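Local atomic coordinates of prolyl oligopeptidase (Novosphingobium capsulatum, PDB entry 1YR2), a protein that probably hydrolyses oligopeptides on the carboxyl side of proline, and less often alanine, as a serine peptidase of the S9A family. Residues A436-P439 with A440-K443; R614-V617 with D618-Y622; D628-V631 with L632-S636. One frame throughout, in Å; residues are numbered along the deposited sequence.

Overall arrangement
Interaction 1 lies in the N-terminal beta-propeller, where residues 436-443 join strand 433-438 to the edge strand 443-446 of one four-stranded blade. Interactions 2 and 3 belong to the alpha/beta-hydrolase part, on the opposite side of the chain's centre; their centres lie about 46 and 53 Å from that of interaction 1. These two are neighbours, with centres about 12 Å apart, and follow one another in the chain as helix 617-620 and helix 626-633. They touch directly: Y622 N lies 2.9 Å from D628 OD2, a probable hydrogen bond, and Y620 O packs on L632 CD2. In interaction 2 the W616 side chain lies near, but does not touch, the presumed nucleophile elbow, a GxSxG pattern around S575.

Interaction 1: residues A436-P439 with A440-K443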
loop_
_atom_site.group_PDB
_atom_site.type_symbol
_atom_site.label_atom_id
_atom_site.label_comp_id
_atom_site.label_asym_id
_atom_site.label_seq_id
_atom_site.Cartn_x
_atom_site.Cartn_y
_atom_site.Cartn_z
ATOM N N ALA A 436 -9.402 14.492 12.654
ATOM C CA ALA A 436 -10.230 15.653 12.361
ATOM C C ALA A 436 -9.255 16.728 11.893
ATOM O O ALA A 436 -8.148 16.849 12.437
ATOM C CB ALA A 436 -11.000 16.124 13.602
ATOM N N LEU A 437 -9.628 17.427 10.832
ATOM C CA LEU A 437 -8.839 18.500 10.256
ATOM C C LEU A 437 -9.643 19.776 10.338
ATOM O O LEU A 437 -10.762 19.819 9.893
ATOM C CB LEU A 437 -8.512 18.173 8.792
ATOM C CG LEU A 437 -7.939 19.277 7.932
ATOM C CD1 LEU A 437 -6.555 19.646 8.402
ATOM C CD2 LEU A 437 -7.968 18.820 6.458
ATOM N N ASP A 438 -9.073 20.823 10.922
ATOM C CA ASP A 438 -9.684 22.150 10.895
ATOM C C ASP A 438 -9.066 22.860 9.710
ATOM O O ASP A 438 -7.897 23.208 9.720
ATOM C CB ASP A 438 -9.373 22.901 12.181
ATOM C CG ASP A 438 -9.997 24.297 12.209
ATOM O OD1 ASP A 438 -10.484 24.772 11.172
ATOM O OD2 ASP A 438 -10.010 24.981 13.229
ATOM N N PRO A 439 -9.818 23.043 8.651
ATOM C CA PRO A 439 -9.218 23.562 7.423
ATOM C C PRO A 439 -8.772 25.008 7.564
ATOM O O PRO A 439 -7.814 25.341 6.899
ATOM C CB PRO A 439 -10.309 23.307 6.366
ATOM C CG PRO A 439 -11.519 23.297 7.072
ATOM C CD PRO A 439 -11.250 22.775 8.492
ATOM N N ALA A 440 -9.353 25.800 8.464
ATOM C CA ALA A 440 -8.946 27.208 8.649
ATOM C C ALA A 440 -7.582 27.330 9.302
ATOM O O ALA A 440 -6.901 28.308 9.103
ATOM C CB ALA A 440 -9.993 27.950 9.505
ATOM N N THR A 441 -7.181 26.357 10.126
ATOM C CA THR A 441 -5.858 26.401 10.758
ATOM C C THR A 441 -4.875 25.337 10.225
ATOM O O THR A 441 -3.699 25.363 10.570
ATOM C CB THR A 441 -5.998 26.186 12.235
ATOM O OG1 THR A 441 -6.577 24.895 12.459
ATOM C CG2 THR A 441 -7.027 27.158 12.848
ATOM N N ALA A 442 -5.386 24.382 9.442
ATOM C CA ALA A 442 -4.603 23.304 8.859
ATOM C C ALA A 442 -4.004 22.438 9.975
ATOM O O ALA A 442 -2.881 21.973 9.876
ATOM C CB ALA A 442 -3.525 23.878 7.921
ATOM N N LYS A 443 -4.795 22.195 11.019
ATOM C CA LYS A 443 -4.373 21.366 12.138
ATOM C C LYS A 443 -5.249 20.128 12.292
ATOM O O LYS A 443 -6.475 20.181 12.199
ATOM C CB LYS A 443 -4.445 22.168 13.428
ATOM C CG LYS A 443 -3.412 23.306 13.588
ATOM C CD LYS A 443 -3.613 23.992 14.959
ATOM C CE LYS A 443 -2.363 24.752 15.453
ATOM N NZ LYS A 443 -1.785 25.608 14.361
HETATM O O HOH W 1 -7.609 24.417 14.810
#
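D438 and K443 form an antiparallel hydrogen-bonded pair closing a hairpin, and because A442 and K443 both face D438 the connection carries a G1 beta bulge. The D438 N-H makes an almost straight bond to K443 O (3.0 Å, 171° at the hydrogen). In return D438 O receives two backbone donors: A442 N at 2.8 Å, nearly in line with the carbonyl, and T441 N at 3.3 Å, well above the carbonyl plane. A442 has the positive phi (63°) expected at the first bulge position.

The D438 side chain folds over the turn. With CG anti to the backbone N (chi1 -180°), its OD1 accepts a bond from A440 N at 3.1 Å, the donor standing above the carboxylate plane. The side chains of D438 and T441 cross at about a right angle, CB of D438 lying 3.4 Å from OG1 of T441. A water then bridges the pair, donating to D438 OD2 at 2.9 Å and lying 2.6 Å from T441 OG1. An alanine in place of D438 would probably leave A440 N without its carboxylate acceptor and the bridging water without its carboxylate partner.

P439 packs on F377 of strand 375-382. One residue, D438, thus ties the hairpin at both levels, its backbone pairing the strands and its carboxylate bracing the loop, one oxygen directly and the other through water.

Interaction 2: residues R614-V617 with D618-Y622; sequences RYWV and DDYGY
V617 and Y622 meet by a CH-pi contact: CB of V617 stands over one face of the tyrosine ring, 3.9 Å from its centroid and offset toward the rim. CG2 of the valine adds an apolar contact, 3.5 Å from Y622 CE2. At the edge of the same ring, in its plane, comes NH2 of R614, 3.5 Å from Y622 CD2; the planes are 74° apart, the ring edge with CD2 pointing at one face of the guanidinium. A bend at chi2 (51°) brings the arginine back toward Y622, and salt bridges to D608 and E624 hold its two terminal nitrogens. The other apolar pair is W616 and Y620, side by side and pointing the same way, with CB of the tryptophan 3.7 Å from Y620 CD2.

Backbone bonds wind the turn. W616 O accepts both Y620 N (3.0 Å), in the carbonyl plane, and D619 N (3.1 Å), from above it. V617 O takes G621 N at 2.9 Å; G621, the first residue past the helix, has positive phi (95°), and a side chain there would be jammed against the preceding carbonyl oxygen.

The long loop after strand 594-598 ends in a 3-10 segment, which includes 614-616 and runs into the short helix 617-620. The polar side chains of this helix are held by other elements: Y620 OH bonds to N576 of helix 576-587, and D619 to F498 N and to H536 of helix 532-537. F498 also meets the rings of W616 and Y620.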
loop_
_atom_site.group_PDB
_atom_site.type_symbol
_atom_site.label_atom_id
_atom_site.label_comp_id
_atom_site.label_asym_id
_atom_site.label_seq_id
_atom_site.Cartn_x
_atom_site.Cartn_y
_atom_site.Cartn_z
ATOM N N ARG A 614 9.838 -13.983 -17.021
ATOM C CA ARG A 614 10.254 -13.268 -18.241
ATOM C C ARG A 614 9.845 -11.783 -18.251
ATOM O O ARG A 614 10.503 -10.933 -18.884
ATOM C CB ARG A 614 9.754 -14.000 -19.479
ATOM C CG ARG A 614 10.328 -13.480 -20.807
ATOM C CD ARG A 614 11.866 -13.343 -20.921
ATOM N NE ARG A 614 12.266 -12.757 -22.210
ATOM C CZ ARG A 614 13.488 -12.836 -22.730
ATOM N NH1 ARG A 614 14.455 -13.462 -22.066
ATOM N NH2 ARG A 614 13.740 -12.272 -23.925
ATOM N N TYR A 615 8.809 -11.419 -17.515
ATOM C CA TYR A 615 8.387 -10.022 -17.401
ATOM C C TYR A 615 9.406 -9.190 -16.586
ATOM O O TYR A 615 9.442 -7.990 -16.686
ATOM C CB TYR A 615 6.939 -9.910 -16.817
ATOM C CG TYR A 615 5.902 -10.293 -17.826
ATOM C CD1 TYR A 615 5.592 -9.421 -18.852
ATOM C CD2 TYR A 615 5.301 -11.551 -17.826
ATOM C CE1 TYR A 615 4.716 -9.745 -19.808
ATOM C CE2 TYR A 615 4.389 -11.895 -18.806
ATOM C CZ TYR A 615 4.118 -10.979 -19.815
ATOM O OH TYR A 615 3.204 -11.233 -20.833
ATOM N N TRP A 616 10.259 -9.829 -15.821
ATOM C CA TRP A 616 11.200 -9.089 -14.979
ATOM C C TRP A 616 12.451 -8.602 -15.686
ATOM O O TRP A 616 13.258 -7.934 -15.048
ATOM C CB TRP A 616 11.630 -9.947 -13.804
ATOM C CG TRP A 616 10.504 -10.392 -12.988
ATOM C CD1 TRP A 616 9.286 -9.804 -12.844
ATOM C CD2 TRP A 616 10.487 -11.556 -12.191
ATOM N NE1 TRP A 616 8.501 -10.552 -11.995
ATOM C CE2 TRP A 616 9.220 -11.634 -11.579
ATOM C CE3 TRP A 616 11.419 -12.565 -11.935
ATOM C CZ2 TRP A 616 8.864 -12.677 -10.747
ATOM C CZ3 TRP A 616 11.041 -13.629 -11.095
ATOM C CH2 TRP A 616 9.803 -13.665 -10.519
ATOM N N VAL A 617 12.628 -8.964 -16.959
ATOM C CA VAL A 617 13.749 -8.481 -17.747
ATOM C C VAL A 617 13.830 -6.976 -17.801
ATOM O O VAL A 617 14.916 -6.446 -17.955
ATOM C CB VAL A 617 13.794 -9.060 -19.188
ATOM C CG1 VAL A 617 13.984 -10.590 -19.183
ATOM C CG2 VAL A 617 12.592 -8.619 -20.028
ATOM N N ASP A 618 12.718 -6.266 -17.627
ATOM C CA ASP A 618 12.753 -4.791 -17.665
ATOM C C ASP A 618 13.599 -4.192 -16.552
ATOM O O ASP A 618 14.217 -3.137 -16.728
ATOM C CB ASP A 618 11.334 -4.182 -17.596
ATOM C CG ASP A 618 10.769 -3.801 -18.977
ATOM O OD1 ASP A 618 11.399 -3.996 -20.066
ATOM O OD2 ASP A 618 9.603 -3.379 -19.067
ATOM N N ASP A 619 13.665 -4.862 -15.400
ATOM C CA ASP A 619 14.583 -4.412 -14.367
ATOM C C ASP A 619 15.891 -5.179 -14.359
ATOM O O ASP A 619 16.920 -4.628 -13.981
ATOM C CB ASP A 619 13.971 -4.615 -12.982
ATOM C CG ASP A 619 13.323 -3.349 -12.449
ATOM O OD1 ASP A 619 12.593 -2.678 -13.225
ATOM O OD2 ASP A 619 13.528 -2.949 -11.285
ATOM N N TYR A 620 15.853 -6.475 -14.660
ATOM C CA TYR A 620 17.037 -7.342 -14.464
ATOM C C TYR A 620 17.962 -7.515 -15.664
ATOM O O TYR A 620 19.128 -7.883 -15.525
ATOM C CB TYR A 620 16.546 -8.736 -14.023
ATOM C CG TYR A 620 15.874 -8.798 -12.665
ATOM C CD1 TYR A 620 16.069 -7.815 -11.691
ATOM C CD2 TYR A 620 15.027 -9.851 -12.350
ATOM C CE1 TYR A 620 15.470 -7.898 -10.394
ATOM C CE2 TYR A 620 14.426 -9.954 -11.084
ATOM C CZ TYR A 620 14.660 -8.986 -10.115
ATOM O OH TYR A 620 14.057 -9.109 -8.901
ATOM N N GLY A 621 17.406 -7.318 -16.841
ATOM C CA GLY A 621 18.111 -7.534 -18.090
ATOM C C GLY A 621 17.844 -8.907 -18.644
ATOM O O GLY A 621 17.005 -9.663 -18.098
ATOM N N TYR A 622 18.606 -9.260 -19.702
ATOM C CA TYR A 622 18.342 -10.455 -20.503
ATOM C C TYR A 622 19.481 -11.456 -20.406
ATOM O O TYR A 622 20.595 -11.147 -20.860
ATOM C CB TYR A 622 18.182 -10.058 -21.964
ATOM C CG TYR A 622 17.004 -9.171 -22.214
ATOM C CD1 TYR A 622 17.093 -7.813 -22.008
ATOM C CD2 TYR A 622 15.782 -9.697 -22.584
ATOM C CE1 TYR A 622 15.997 -6.984 -22.203
ATOM C CE2 TYR A 622 14.697 -8.892 -22.784
ATOM C CZ TYR A 622 14.800 -7.527 -22.611
ATOM O OH TYR A 622 13.693 -6.690 -22.755
#

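Interaction 3: residues D628-V631 with L632-S636; sequences DWRV and LRRYS
Backbone bonds from residue i+4 to i join D628-V631 to L632-R633 in helix 626-633 of the alpha/beta-hydrolase domain, L632 N to D628 O at 3.0 Å and R633 N to W629 O at 2.8 Å. R634 N divides itself between R630 O and V631 O in two weak bonds, and L632 O accepts both Y635 N and S636 N.

One side of the helix carries W629 and R633, whose side chains lie side by side and point the same way. CB of R633 sits over one face of the six-membered ring of W629, 4.0 Å from its centroid, a CH-pi contact; beside it R633 CG packs 3.7 Å from W629 CH2. The guanidinium is not part of this contact, its plane being 77° from that of the indole. Both residues have CG anti to the backbone N (chi1 -175° in W629, 174° in R633), which sends both chains out on the same side. W629 also packs on E55 and V57 of strand 55-58.

R630 leads away instead, to salt bridges with E626 and E55. The chain of R634 lies back along the helix, one face of its guanidinium over R630 O and its NH1 3.9 Å from V631 CG2.

V631 and Y635 make a looser contact, V631 CG1 lying 4.2 Å from Y635 CE2, while the tyrosine ring meets F548 edge-to-face. Closer to the backbone, CD2 of Y635 comes to 3.4 Å from V631 O.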
loop_
_atom_site.group_PDB
_atom_site.type_symbol
_atom_site.label_atom_id
_atom_site.label_comp_id
_atom_site.label_asym_id
_atom_site.label_seq_id
_atom_site.Cartn_x
_atom_site.Cartn_y
_atom_site.Cartn_z
ATOM N N ASP A 628 24.480 -8.444 -20.330
ATOM C CA ASP A 628 23.473 -8.492 -19.245
ATOM C C ASP A 628 23.738 -9.727 -18.365
ATOM O O ASP A 628 23.547 -9.688 -17.168
ATOM C CB ASP A 628 22.051 -8.614 -19.778
ATOM C CG ASP A 628 21.547 -7.353 -20.457
ATOM O OD1 ASP A 628 22.343 -6.447 -20.695
ATOM O OD2 ASP A 628 20.351 -7.218 -20.803
ATOM N N TRP A 629 24.131 -10.821 -18.993
ATOM C CA TRP A 629 24.494 -12.041 -18.293
ATOM C C TRP A 629 25.663 -11.790 -17.315
ATOM O O TRP A 629 25.620 -12.271 -16.171
ATOM C CB TRP A 629 24.800 -13.180 -19.285
ATOM C CG TRP A 629 25.065 -14.505 -18.604
ATOM C CD1 TRP A 629 24.182 -15.512 -18.423
ATOM C CD2 TRP A 629 26.300 -14.952 -18.047
ATOM N NE1 TRP A 629 24.780 -16.557 -17.766
ATOM C CE2 TRP A 629 26.086 -16.240 -17.523
ATOM C CE3 TRP A 629 27.570 -14.392 -17.932
ATOM C CZ2 TRP A 629 27.091 -16.975 -16.897
ATOM C CZ3 TRP A 629 28.580 -15.120 -17.277
ATOM C CH2 TRP A 629 28.318 -16.403 -16.760
ATOM N N ARG A 630 26.673 -11.036 -17.725
ATOM C CA ARG A 630 27.830 -10.805 -16.869
ATOM C C ARG A 630 27.445 -9.969 -15.660
ATOM O O ARG A 630 27.937 -10.212 -14.550
ATOM C CB ARG A 630 28.973 -10.120 -17.612
ATOM C CG ARG A 630 29.666 -11.019 -18.613
ATOM C CD ARG A 630 30.961 -10.389 -19.146
ATOM N NE ARG A 630 31.377 -11.058 -20.365
ATOM C CZ ARG A 630 31.898 -12.285 -20.439
ATOM N NH1 ARG A 630 32.126 -13.028 -19.370
ATOM N NH2 ARG A 630 32.216 -12.761 -21.630
ATOM N N VAL A 631 26.563 -8.999 -15.874
ATOM C CA VAL A 631 26.053 -8.183 -14.764
ATOM C C VAL A 631 25.304 -9.108 -13.775
ATOM O O VAL A 631 25.525 -9.020 -12.549
ATOM C CB VAL A 631 25.126 -7.087 -15.302
ATOM C CG1 VAL A 631 24.184 -6.501 -14.211
ATOM C CG2 VAL A 631 25.921 -6.027 -15.939
ATOM N N LEU A 632 24.458 -10.002 -14.295
ATOM C CA LEU A 632 23.637 -10.888 -13.443
ATOM C C LEU A 632 24.514 -11.893 -12.673
ATOM O O LEU A 632 24.253 -12.184 -11.498
ATOM C CB LEU A 632 22.566 -11.669 -14.249
ATOM C CG LEU A 632 21.408 -10.842 -14.816
ATOM C CD1 LEU A 632 20.759 -11.552 -15.969
ATOM C CD2 LEU A 632 20.428 -10.561 -13.733
ATOM N N ARG A 633 25.534 -12.411 -13.353
ATOM C CA ARG A 633 26.424 -13.427 -12.766
ATOM C C ARG A 633 27.170 -12.855 -11.559
ATOM O O ARG A 633 27.477 -13.559 -10.639
ATOM C CB ARG A 633 27.407 -13.964 -13.834
ATOM C CG ARG A 633 28.459 -14.900 -13.337
ATOM C CD ARG A 633 27.877 -16.107 -12.739
ATOM N NE ARG A 633 28.874 -17.051 -12.227
ATOM C CZ ARG A 633 29.325 -17.049 -10.974
ATOM N NH1 ARG A 633 28.961 -16.108 -10.117
ATOM N NH2 ARG A 633 30.192 -17.989 -10.570
ATOM N N ARG A 634 27.433 -11.567 -11.547
ATOM C CA ARG A 634 28.153 -10.944 -10.436
ATOM C C ARG A 634 27.370 -10.928 -9.133
ATOM O O ARG A 634 27.971 -10.849 -8.087
ATOM C CB ARG A 634 28.552 -9.498 -10.783
ATOM C CG ARG A 634 29.679 -9.424 -11.774
ATOM C CD ARG A 634 29.829 -8.066 -12.477
ATOM N NE ARG A 634 30.788 -8.168 -13.590
ATOM C CZ ARG A 634 30.702 -7.547 -14.775
ATOM N NH1 ARG A 634 29.697 -6.715 -15.081
ATOM N NH2 ARG A 634 31.627 -7.796 -15.690
ATOM N N TYR A 635 26.048 -11.035 -9.197
ATOM C CA TYR A 635 25.228 -10.999 -7.969
ATOM C C TYR A 635 24.193 -12.089 -7.748
ATOM O O TYR A 635 23.595 -12.160 -6.654
ATOM C CB TYR A 635 24.605 -9.623 -7.788
ATOM C CG TYR A 635 23.484 -9.258 -8.742
ATOM C CD1 TYR A 635 22.205 -9.756 -8.566
ATOM C CD2 TYR A 635 23.688 -8.374 -9.792
ATOM C CE1 TYR A 635 21.157 -9.392 -9.389
ATOM C CE2 TYR A 635 22.631 -8.012 -10.664
ATOM C CZ TYR A 635 21.367 -8.529 -10.449
ATOM O OH TYR A 635 20.273 -8.197 -11.247
ATOM N N SER A 636 23.966 -12.959 -8.733
ATOM C CA SER A 636 23.006 -14.063 -8.590
ATOM C C SER A 636 23.271 -14.809 -7.289
ATOM O O SER A 636 24.318 -15.428 -7.178
ATOM C CB SER A 636 23.182 -15.020 -9.753
ATOM O OG SER A 636 22.340 -16.153 -9.640
#